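PDB 4ZOH: putative oxidoreductase molybdopterin-binding subunit from Sulfolobus tokodaii, which probably serves as the catalytic subunit of a xanthine dehydrogenase/aldehyde oxidase-type oxidoreductase, binding molybdenum through a pterin cytosine dinucleotide. Local coordinates for residues Y190-R193 / N194-F198; I219-P223 / E224-L228. One frame throughout, in Å; residues are numbered along the deposited sequence.

Contact 1 lies within helix 188-199. Contact 2 follows in the chain and forms the start of helix 223-235, with the loop leading into it. Their centres are about 10 Å apart, and the two pack directly on each other. Leu191 CD2 meets Glu225 OE2 at 3.5 Å, and Asn194 CB meets Tyr226 OH at 3.5 Å. Tyr190 CE2 lies 3.5 Å from Ile219 O. Phe198 CB touches Tyr226 CE1 at 3.6 Å. The loop comes nearer the molybdenum: the nearest atom of the Ile220 side chain is about 10 Å from it, that of Tyr190 about 12 Å. Both side chains also lie near a bound pentaethylene glycol, probably from the crystallisation liquor.

Contact 1. Residues Y190-R193 / N194-F198; sequences YLRR and NLVDF
Arg192 O accepts the amide of Val196, with Val196 N at 2.8 Å and an N-H...O angle of 171°. This is one i to i+4 bond of helix 188-199, the crossover helix of a beta-alpha-beta unit between strands 179-183 and 204-207. Asn194, Leu195 and Asp197 make the same kind of bond to Tyr190, Leu191 and Arg193.

The same four-residue spacing pairs the side chains. Val196 CG2 sits over the centre of one face of the Arg192 guanidinium, 3.7 Å from NH2. That group is held by three partners: Arg192 NE bonds to Ile204 O, NH2 to Glu202 O, and NH1 forms a salt bridge with Asp430 of the second subunit. These bonds probably fix the plane against which the methyl packs. The helix thus also contributes to the joint between the two copies of the protein.

On another flank, Asn194 ND2 lies over one face of the Tyr190 ring, towards the rim, 3.4 Å from CE2. The amide and ring planes are 72° apart, so the amide stands steeply over the ring and does not stack flat on it. Asn194 CG lies beside its own backbone N (chi1 -70°), which turns the amide back towards the preceding turn. Arg193 bends at chi3 and folds back along the helix, bringing one guanidinium face over Tyr190 N. Its NH1 forms a salt bridge with Asp477 and NH2 bonds to Gly478 O.

Leu191 and Leu195 face strand 204-207 and helix 223-235 together. Leu191 CD1 touches Leu195 CG at 4.2 Å, and Leu195 CG also lies 3.4 Å from Leu191 O.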
ATOM      1  N   TYR A 190      -9.930  14.859  12.628  1.00 18.98           N
ATOM      2  CA  TYR A 190     -11.349  15.205  12.669  1.00 21.16           C
ATOM      3  C   TYR A 190     -12.243  14.155  11.989  1.00 20.72           C
ATOM      4  O   TYR A 190     -13.255  13.726  12.551  1.00 20.98           O
ATOM      5  CB  TYR A 190     -11.605  16.607  12.094  1.00 19.77           C
ATOM      6  CG  TYR A 190     -13.039  17.033  12.139  1.00 20.57           C
ATOM      7  CD1 TYR A 190     -13.740  17.121  13.363  1.00 22.28           C
ATOM      8  CD2 TYR A 190     -13.690  17.385  10.967  1.00 23.31           C
ATOM      9  CE1 TYR A 190     -15.084  17.514  13.382  1.00 25.10           C
ATOM     10  CE2 TYR A 190     -15.018  17.785  10.962  1.00 25.39           C
ATOM     11  CZ  TYR A 190     -15.697  17.862  12.176  1.00 25.90           C
ATOM     12  OH  TYR A 190     -16.999  18.240  12.097  1.00 30.86           O
ATOM     13  N   LEU A 191     -11.826  13.680  10.817  1.00 20.06           N
ATOM     14  CA  LEU A 191     -12.491  12.540  10.203  1.00 20.69           C
ATOM     15  C   LEU A 191     -12.452  11.303  11.162  1.00 21.12           C
ATOM     16  O   LEU A 191     -13.420  10.604  11.300  1.00 21.09           O
ATOM     17  CB  LEU A 191     -11.954  12.239   8.798  1.00 18.52           C
ATOM     18  CG  LEU A 191     -12.496  10.989   8.110  1.00 18.73           C
ATOM     19  CD1 LEU A 191     -14.010  11.292   7.898  1.00 18.60           C
ATOM     20  CD2 LEU A 191     -11.839  10.827   6.751  1.00 17.15           C
ATOM     21  N   ARG A 192     -11.346  11.054  11.827  1.00 19.71           N
ATOM     22  CA  ARG A 192     -11.362   9.957  12.742  1.00 19.77           C
ATOM     23  C   ARG A 192     -12.457  10.124  13.858  1.00 21.35           C
ATOM     24  O   ARG A 192     -13.207   9.179  14.134  1.00 19.68           O
ATOM     25  CB  ARG A 192     -10.019   9.799  13.403  1.00 17.30           C
ATOM     26  CG  ARG A 192      -9.983   8.536  14.232  1.00 18.47           C
ATOM     27  CD  ARG A 192      -8.688   8.409  14.994  1.00 19.94           C
ATOM     28  NE  ARG A 192      -8.982   7.580  16.157  1.00 20.34           N
ATOM     29  CZ  ARG A 192      -9.468   8.055  17.317  1.00 21.54           C
ATOM     30  NH1 ARG A 192      -9.666   9.379  17.490  1.00 16.34           N
ATOM     31  NH2 ARG A 192      -9.764   7.190  18.316  1.00 19.95           N
ATOM     32  N   ARG A 193     -12.527  11.318  14.461  1.00 21.17           N
ATOM     33  CA  ARG A 193     -13.545  11.598  15.449  1.00 20.98           C
ATOM     34  C   ARG A 193     -14.940  11.384  14.870  1.00 21.90           C
ATOM     35  O   ARG A 193     -15.785  10.821  15.542  1.00 23.71           O
ATOM     36  CB  ARG A 193     -13.394  12.968  16.021  1.00 19.93           C
ATOM     37  CG  ARG A 193     -12.323  13.052  17.060  1.00 21.65           C
ATOM     38  CD  ARG A 193     -12.310  14.439  17.718  1.00 24.12           C
ATOM     39  NE  ARG A 193     -11.915  15.529  16.779  1.00 23.34           N
ATOM     40  CZ  ARG A 193     -10.643  15.854  16.460  1.00 22.80           C
ATOM     41  NH1 ARG A 193      -9.604  15.161  16.916  1.00 19.34           N
ATOM     42  NH2 ARG A 193     -10.407  16.882  15.660  1.00 25.77           N
ATOM     43  N   ASN A 194     -15.176  11.794  13.634  1.00 20.83           N
ATOM     44  CA  ASN A 194     -16.461  11.591  13.010  1.00 23.49           C
ATOM     45  C   ASN A 194     -16.751  10.094  12.842  1.00 25.34           C
ATOM     46  O   ASN A 194     -17.864   9.640  13.081  1.00 21.22           O
ATOM     47  CB  ASN A 194     -16.575  12.327  11.687  1.00 25.62           C
ATOM     48  CG  ASN A 194     -16.640  13.842  11.869  1.00 31.12           C
ATOM     49  OD1 ASN A 194     -17.054  14.305  12.932  1.00 28.89           O
ATOM     50  ND2 ASN A 194     -16.208  14.634  10.825  1.00 27.58           N
ATOM     51  N   LEU A 195     -15.764   9.329  12.417  1.00 22.96           N
ATOM     52  CA  LEU A 195     -16.012   7.910  12.254  1.00 23.57           C
ATOM     53  C   LEU A 195     -16.161   7.179  13.617  1.00 22.90           C
ATOM     54  O   LEU A 195     -17.019   6.344  13.750  1.00 27.47           O
ATOM     55  CB  LEU A 195     -14.959   7.264  11.363  1.00 20.01           C
ATOM     56  CG  LEU A 195     -14.840   7.773   9.945  1.00 19.68           C
ATOM     57  CD1 LEU A 195     -13.570   7.126   9.295  1.00 18.42           C
ATOM     58  CD2 LEU A 195     -16.146   7.523   9.138  1.00 17.50           C
ATOM     59  N   VAL A 196     -15.369   7.524  14.606  1.00 22.32           N
ATOM     60  CA  VAL A 196     -15.492   6.962  15.968  1.00 23.63           C
ATOM     61  C   VAL A 196     -16.952   7.173  16.463  1.00 26.46           C
ATOM     62  O   VAL A 196     -17.567   6.180  16.900  1.00 22.90           O
ATOM     63  CB  VAL A 196     -14.474   7.562  16.976  1.00 22.93           C
ATOM     64  CG1 VAL A 196     -14.786   7.147  18.463  1.00 21.09           C
ATOM     65  CG2 VAL A 196     -13.039   7.175  16.572  1.00 21.39           C
ATOM     66  N   ASP A 197     -17.474   8.416  16.317  1.00 23.96           N
ATOM     67  CA  ASP A 197     -18.806   8.805  16.740  1.00 26.98           C
ATOM     68  C   ASP A 197     -19.833   7.989  15.938  1.00 28.32           C
ATOM     69  O   ASP A 197     -20.792   7.490  16.515  1.00 29.04           O
ATOM     70  CB  ASP A 197     -19.168  10.290  16.565  1.00 24.81           C
ATOM     71  CG  ASP A 197     -18.393  11.209  17.450  1.00 29.02           C
ATOM     72  OD1 ASP A 197     -17.727  10.800  18.445  1.00 31.33           O
ATOM     73  OD2 ASP A 197     -18.455  12.418  17.148  1.00 36.52           O
ATOM     74  N   PHE A 198     -19.641   7.823  14.646  1.00 24.79           N
ATOM     75  CA  PHE A 198     -20.687   7.153  13.883  1.00 24.29           C
ATOM     76  C   PHE A 198     -20.704   5.628  14.067  1.00 26.52           C
ATOM     77  O   PHE A 198     -21.773   5.017  14.066  1.00 28.05           O
ATOM     78  CB  PHE A 198     -20.580   7.515  12.423  1.00 23.49           C
ATOM     79  CG  PHE A 198     -21.549   6.796  11.524  1.00 24.59           C
ATOM     80  CD1 PHE A 198     -22.911   7.150  11.499  1.00 25.82           C
ATOM     81  CD2 PHE A 198     -21.120   5.812  10.689  1.00 23.72           C
ATOM     82  CE1 PHE A 198     -23.794   6.501  10.652  1.00 24.94           C
ATOM     83  CE2 PHE A 198     -22.008   5.174   9.793  1.00 25.67           C
ATOM     84  CZ  PHE A 198     -23.350   5.495   9.817  1.00 25.41           C
TER

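Contact 2. Residues I219-P223 / E224-L228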
ATOM      1  N   ILE A 219     -14.069  19.369   4.628  1.00 17.14           N
ATOM      2  CA  ILE A 219     -14.091  19.449   6.096  1.00 20.32           C
ATOM      3  C   ILE A 219     -14.981  18.344   6.707  1.00 20.63           C
ATOM      4  O   ILE A 219     -14.528  17.547   7.537  1.00 17.92           O
ATOM      5  CB  ILE A 219     -14.624  20.809   6.595  1.00 21.55           C
ATOM      6  CG1 ILE A 219     -13.750  21.951   6.059  1.00 18.52           C
ATOM      7  CG2 ILE A 219     -14.706  20.790   8.148  1.00 20.91           C
ATOM      8  CD1 ILE A 219     -14.294  23.347   6.499  1.00 21.75           C
ATOM      9  N   ILE A 220     -16.235  18.294   6.237  1.00 19.38           N
ATOM     10  CA  ILE A 220     -17.204  17.385   6.810  1.00 21.93           C
ATOM     11  C   ILE A 220     -16.888  15.966   6.348  1.00 23.78           C
ATOM     12  O   ILE A 220     -16.177  15.771   5.328  1.00 21.51           O
ATOM     13  CB  ILE A 220     -18.651  17.783   6.378  1.00 21.35           C
ATOM     14  CG1 ILE A 220     -18.910  17.580   4.865  1.00 18.94           C
ATOM     15  CG2 ILE A 220     -18.919  19.214   6.838  1.00 20.61           C
ATOM     16  CD1 ILE A 220     -20.369  17.811   4.480  1.00 21.42           C
ATOM     17  N   ALA A 221     -17.396  14.982   7.094  1.00 22.47           N
ATOM     18  CA  ALA A 221     -17.489  13.607   6.552  1.00 19.26           C
ATOM     19  C   ALA A 221     -18.734  13.570   5.733  1.00 19.92           C
ATOM     20  O   ALA A 221     -19.801  13.958   6.216  1.00 19.78           O
ATOM     21  CB  ALA A 221     -17.568  12.568   7.682  1.00 18.80           C
ATOM     22  N   HIS A 222     -18.600  13.094   4.524  1.00 17.10           N
ATOM     23  CA  HIS A 222     -19.663  12.992   3.658  1.00 20.33           C
ATOM     24  C   HIS A 222     -20.494  11.720   3.843  1.00 21.68           C
ATOM     25  O   HIS A 222     -19.962  10.743   4.328  1.00 20.74           O
ATOM     26  CB  HIS A 222     -19.106  13.017   2.248  1.00 19.94           C
ATOM     27  CG  HIS A 222     -18.677  14.388   1.852  1.00 22.06           C
ATOM     28  ND1 HIS A 222     -19.501  15.242   1.164  1.00 22.54           N
ATOM     29  CD2 HIS A 222     -17.546  15.084   2.122  1.00 22.38           C
ATOM     30  CE1 HIS A 222     -18.886  16.397   0.963  1.00 23.17           C
ATOM     31  NE2 HIS A 222     -17.703  16.333   1.554  1.00 23.87           N
ATOM     32  N   PRO A 223     -21.743  11.712   3.352  1.00 20.84           N
ATOM     33  CA  PRO A 223     -22.487  10.418   3.503  1.00 23.48           C
ATOM     34  C   PRO A 223     -21.714   9.197   2.983  1.00 23.82           C
ATOM     35  O   PRO A 223     -21.696   8.159   3.670  1.00 23.36           O
ATOM     36  CB  PRO A 223     -23.779  10.629   2.683  1.00 21.54           C
ATOM     37  CG  PRO A 223     -23.953  12.138   2.579  1.00 23.64           C
ATOM     38  CD  PRO A 223     -22.505  12.692   2.529  1.00 20.95           C
ATOM     39  N   GLU A 224     -21.035   9.341   1.839  1.00 21.48           N
ATOM     40  CA  GLU A 224     -20.272   8.240   1.256  1.00 21.43           C
ATOM     41  C   GLU A 224     -19.133   7.761   2.171  1.00 23.04           C
ATOM     42  O   GLU A 224     -18.808   6.557   2.218  1.00 20.14           O
ATOM     43  CB  GLU A 224     -19.689   8.652  -0.103  1.00 20.46           C
ATOM     44  CG  GLU A 224     -20.706   8.987  -1.165  1.00 18.18           C
ATOM     45  CD  GLU A 224     -21.027  10.470  -1.176  1.00 18.69           C
ATOM     46  OE1 GLU A 224     -21.164  11.042  -0.131  1.00 17.53           O
ATOM     47  OE2 GLU A 224     -21.176  11.052  -2.240  1.00 19.46           O
ATOM     48  N   GLU A 225     -18.531   8.678   2.913  1.00 20.22           N
ATOM     49  CA  GLU A 225     -17.462   8.253   3.778  1.00 21.40           C
ATOM     50  C   GLU A 225     -17.972   7.415   4.967  1.00 21.93           C
ATOM     51  O   GLU A 225     -17.399   6.383   5.309  1.00 19.04           O
ATOM     52  CB  GLU A 225     -16.639   9.464   4.290  1.00 19.67           C
ATOM     53  CG  GLU A 225     -15.660  10.092   3.247  1.00 20.59           C
ATOM     54  CD  GLU A 225     -15.179  11.462   3.734  1.00 20.24           C
ATOM     55  OE1 GLU A 225     -15.954  12.402   3.677  1.00 22.77           O
ATOM     56  OE2 GLU A 225     -14.054  11.638   4.189  1.00 18.34           O
ATOM     57  N   TYR A 226     -18.988   7.921   5.656  1.00 21.46           N
ATOM     58  CA  TYR A 226     -19.692   7.082   6.711  1.00 23.31           C
ATOM     59  C   TYR A 226     -20.122   5.711   6.192  1.00 20.71           C
ATOM     60  O   TYR A 226     -19.861   4.697   6.837  1.00 22.94           O
ATOM     61  CB  TYR A 226     -20.915   7.830   7.252  1.00 18.72           C
ATOM     62  CG  TYR A 226     -20.586   9.042   8.101  1.00 18.56           C
ATOM     63  CD1 TYR A 226     -19.766   8.928   9.215  1.00 17.93           C
ATOM     64  CD2 TYR A 226     -21.109  10.297   7.769  1.00 18.24           C
ATOM     65  CE1 TYR A 226     -19.517   9.975  10.050  1.00 19.24           C
ATOM     66  CE2 TYR A 226     -20.883  11.369   8.598  1.00 18.89           C
ATOM     67  CZ  TYR A 226     -20.105  11.186   9.744  1.00 20.60           C
ATOM     68  OH  TYR A 226     -19.850  12.245  10.546  1.00 20.80           O
ATOM     69  N   ALA A 227     -20.722   5.687   5.027  1.00 21.06           N
ATOM     70  CA  ALA A 227     -21.186   4.430   4.451  1.00 22.61           C
ATOM     71  C   ALA A 227     -20.044   3.487   4.100  1.00 23.20           C
ATOM     72  O   ALA A 227     -20.108   2.269   4.384  1.00 21.97           O
ATOM     73  CB  ALA A 227     -22.079   4.664   3.242  1.00 20.45           C
ATOM     74  N   LEU A 228     -18.976   4.034   3.516  1.00 22.50           N
ATOM     75  CA  LEU A 228     -17.848   3.189   3.097  1.00 21.04           C
ATOM     76  C   LEU A 228     -17.241   2.539   4.334  1.00 18.73           C
ATOM     77  O   LEU A 228     -16.889   1.360   4.356  1.00 17.44           O
ATOM     78  CB  LEU A 228     -16.766   4.050   2.380  1.00 19.51           C
ATOM     79  CG  LEU A 228     -15.704   3.189   1.710  1.00 19.92           C
ATOM     80  CD1 LEU A 228     -16.304   2.449   0.498  1.00 14.91           C
ATOM     81  CD2 LEU A 228     -14.515   4.098   1.289  1.00 20.62           C
TER
HETATM   82  O   HOH W   1     -13.755  14.091   5.395  1.00 25.14           O
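Ala221 CB sits over one face of the Tyr226 ring, in a CH-pi contact 3.9 Å from the ring centroid. Ala221 CB is offset towards the rim and comes nearest to Tyr226 CZ, at 3.5 Å. The hydroxyl beyond bonds to Asp289. With an alanine at Tyr226, the Ala221 methyl would probably lose its aromatic cover and Asp289 its hydroxyl partner.

Glu225 turns back along the helix to the loop. Its CG stands anti to the carbonyl carbon (chi1 -76°), which aims the extended chain back at the loop. Glu225 OE1 accepts His222 N at 2.9 Å, nearly straight at 175°. The amide meets OE1 on its anti side, 32° out of the carboxylate plane. His222 is the N-cap of helix 223-235, so Glu225 supplies the side-chain-to-backbone half of a capping box.

The imidazole lies at an oblique angle to that carboxylate. Glu225 OE1 lies in the ring plane at its edge, 3.5 Å from His222 CD2, while His222 NE2 bonds to Ser217 O. Glu225 OE2 has Ser183 OG as a partner. A water donates to Glu225 OE2 at 2.7 Å and to Ile220 O.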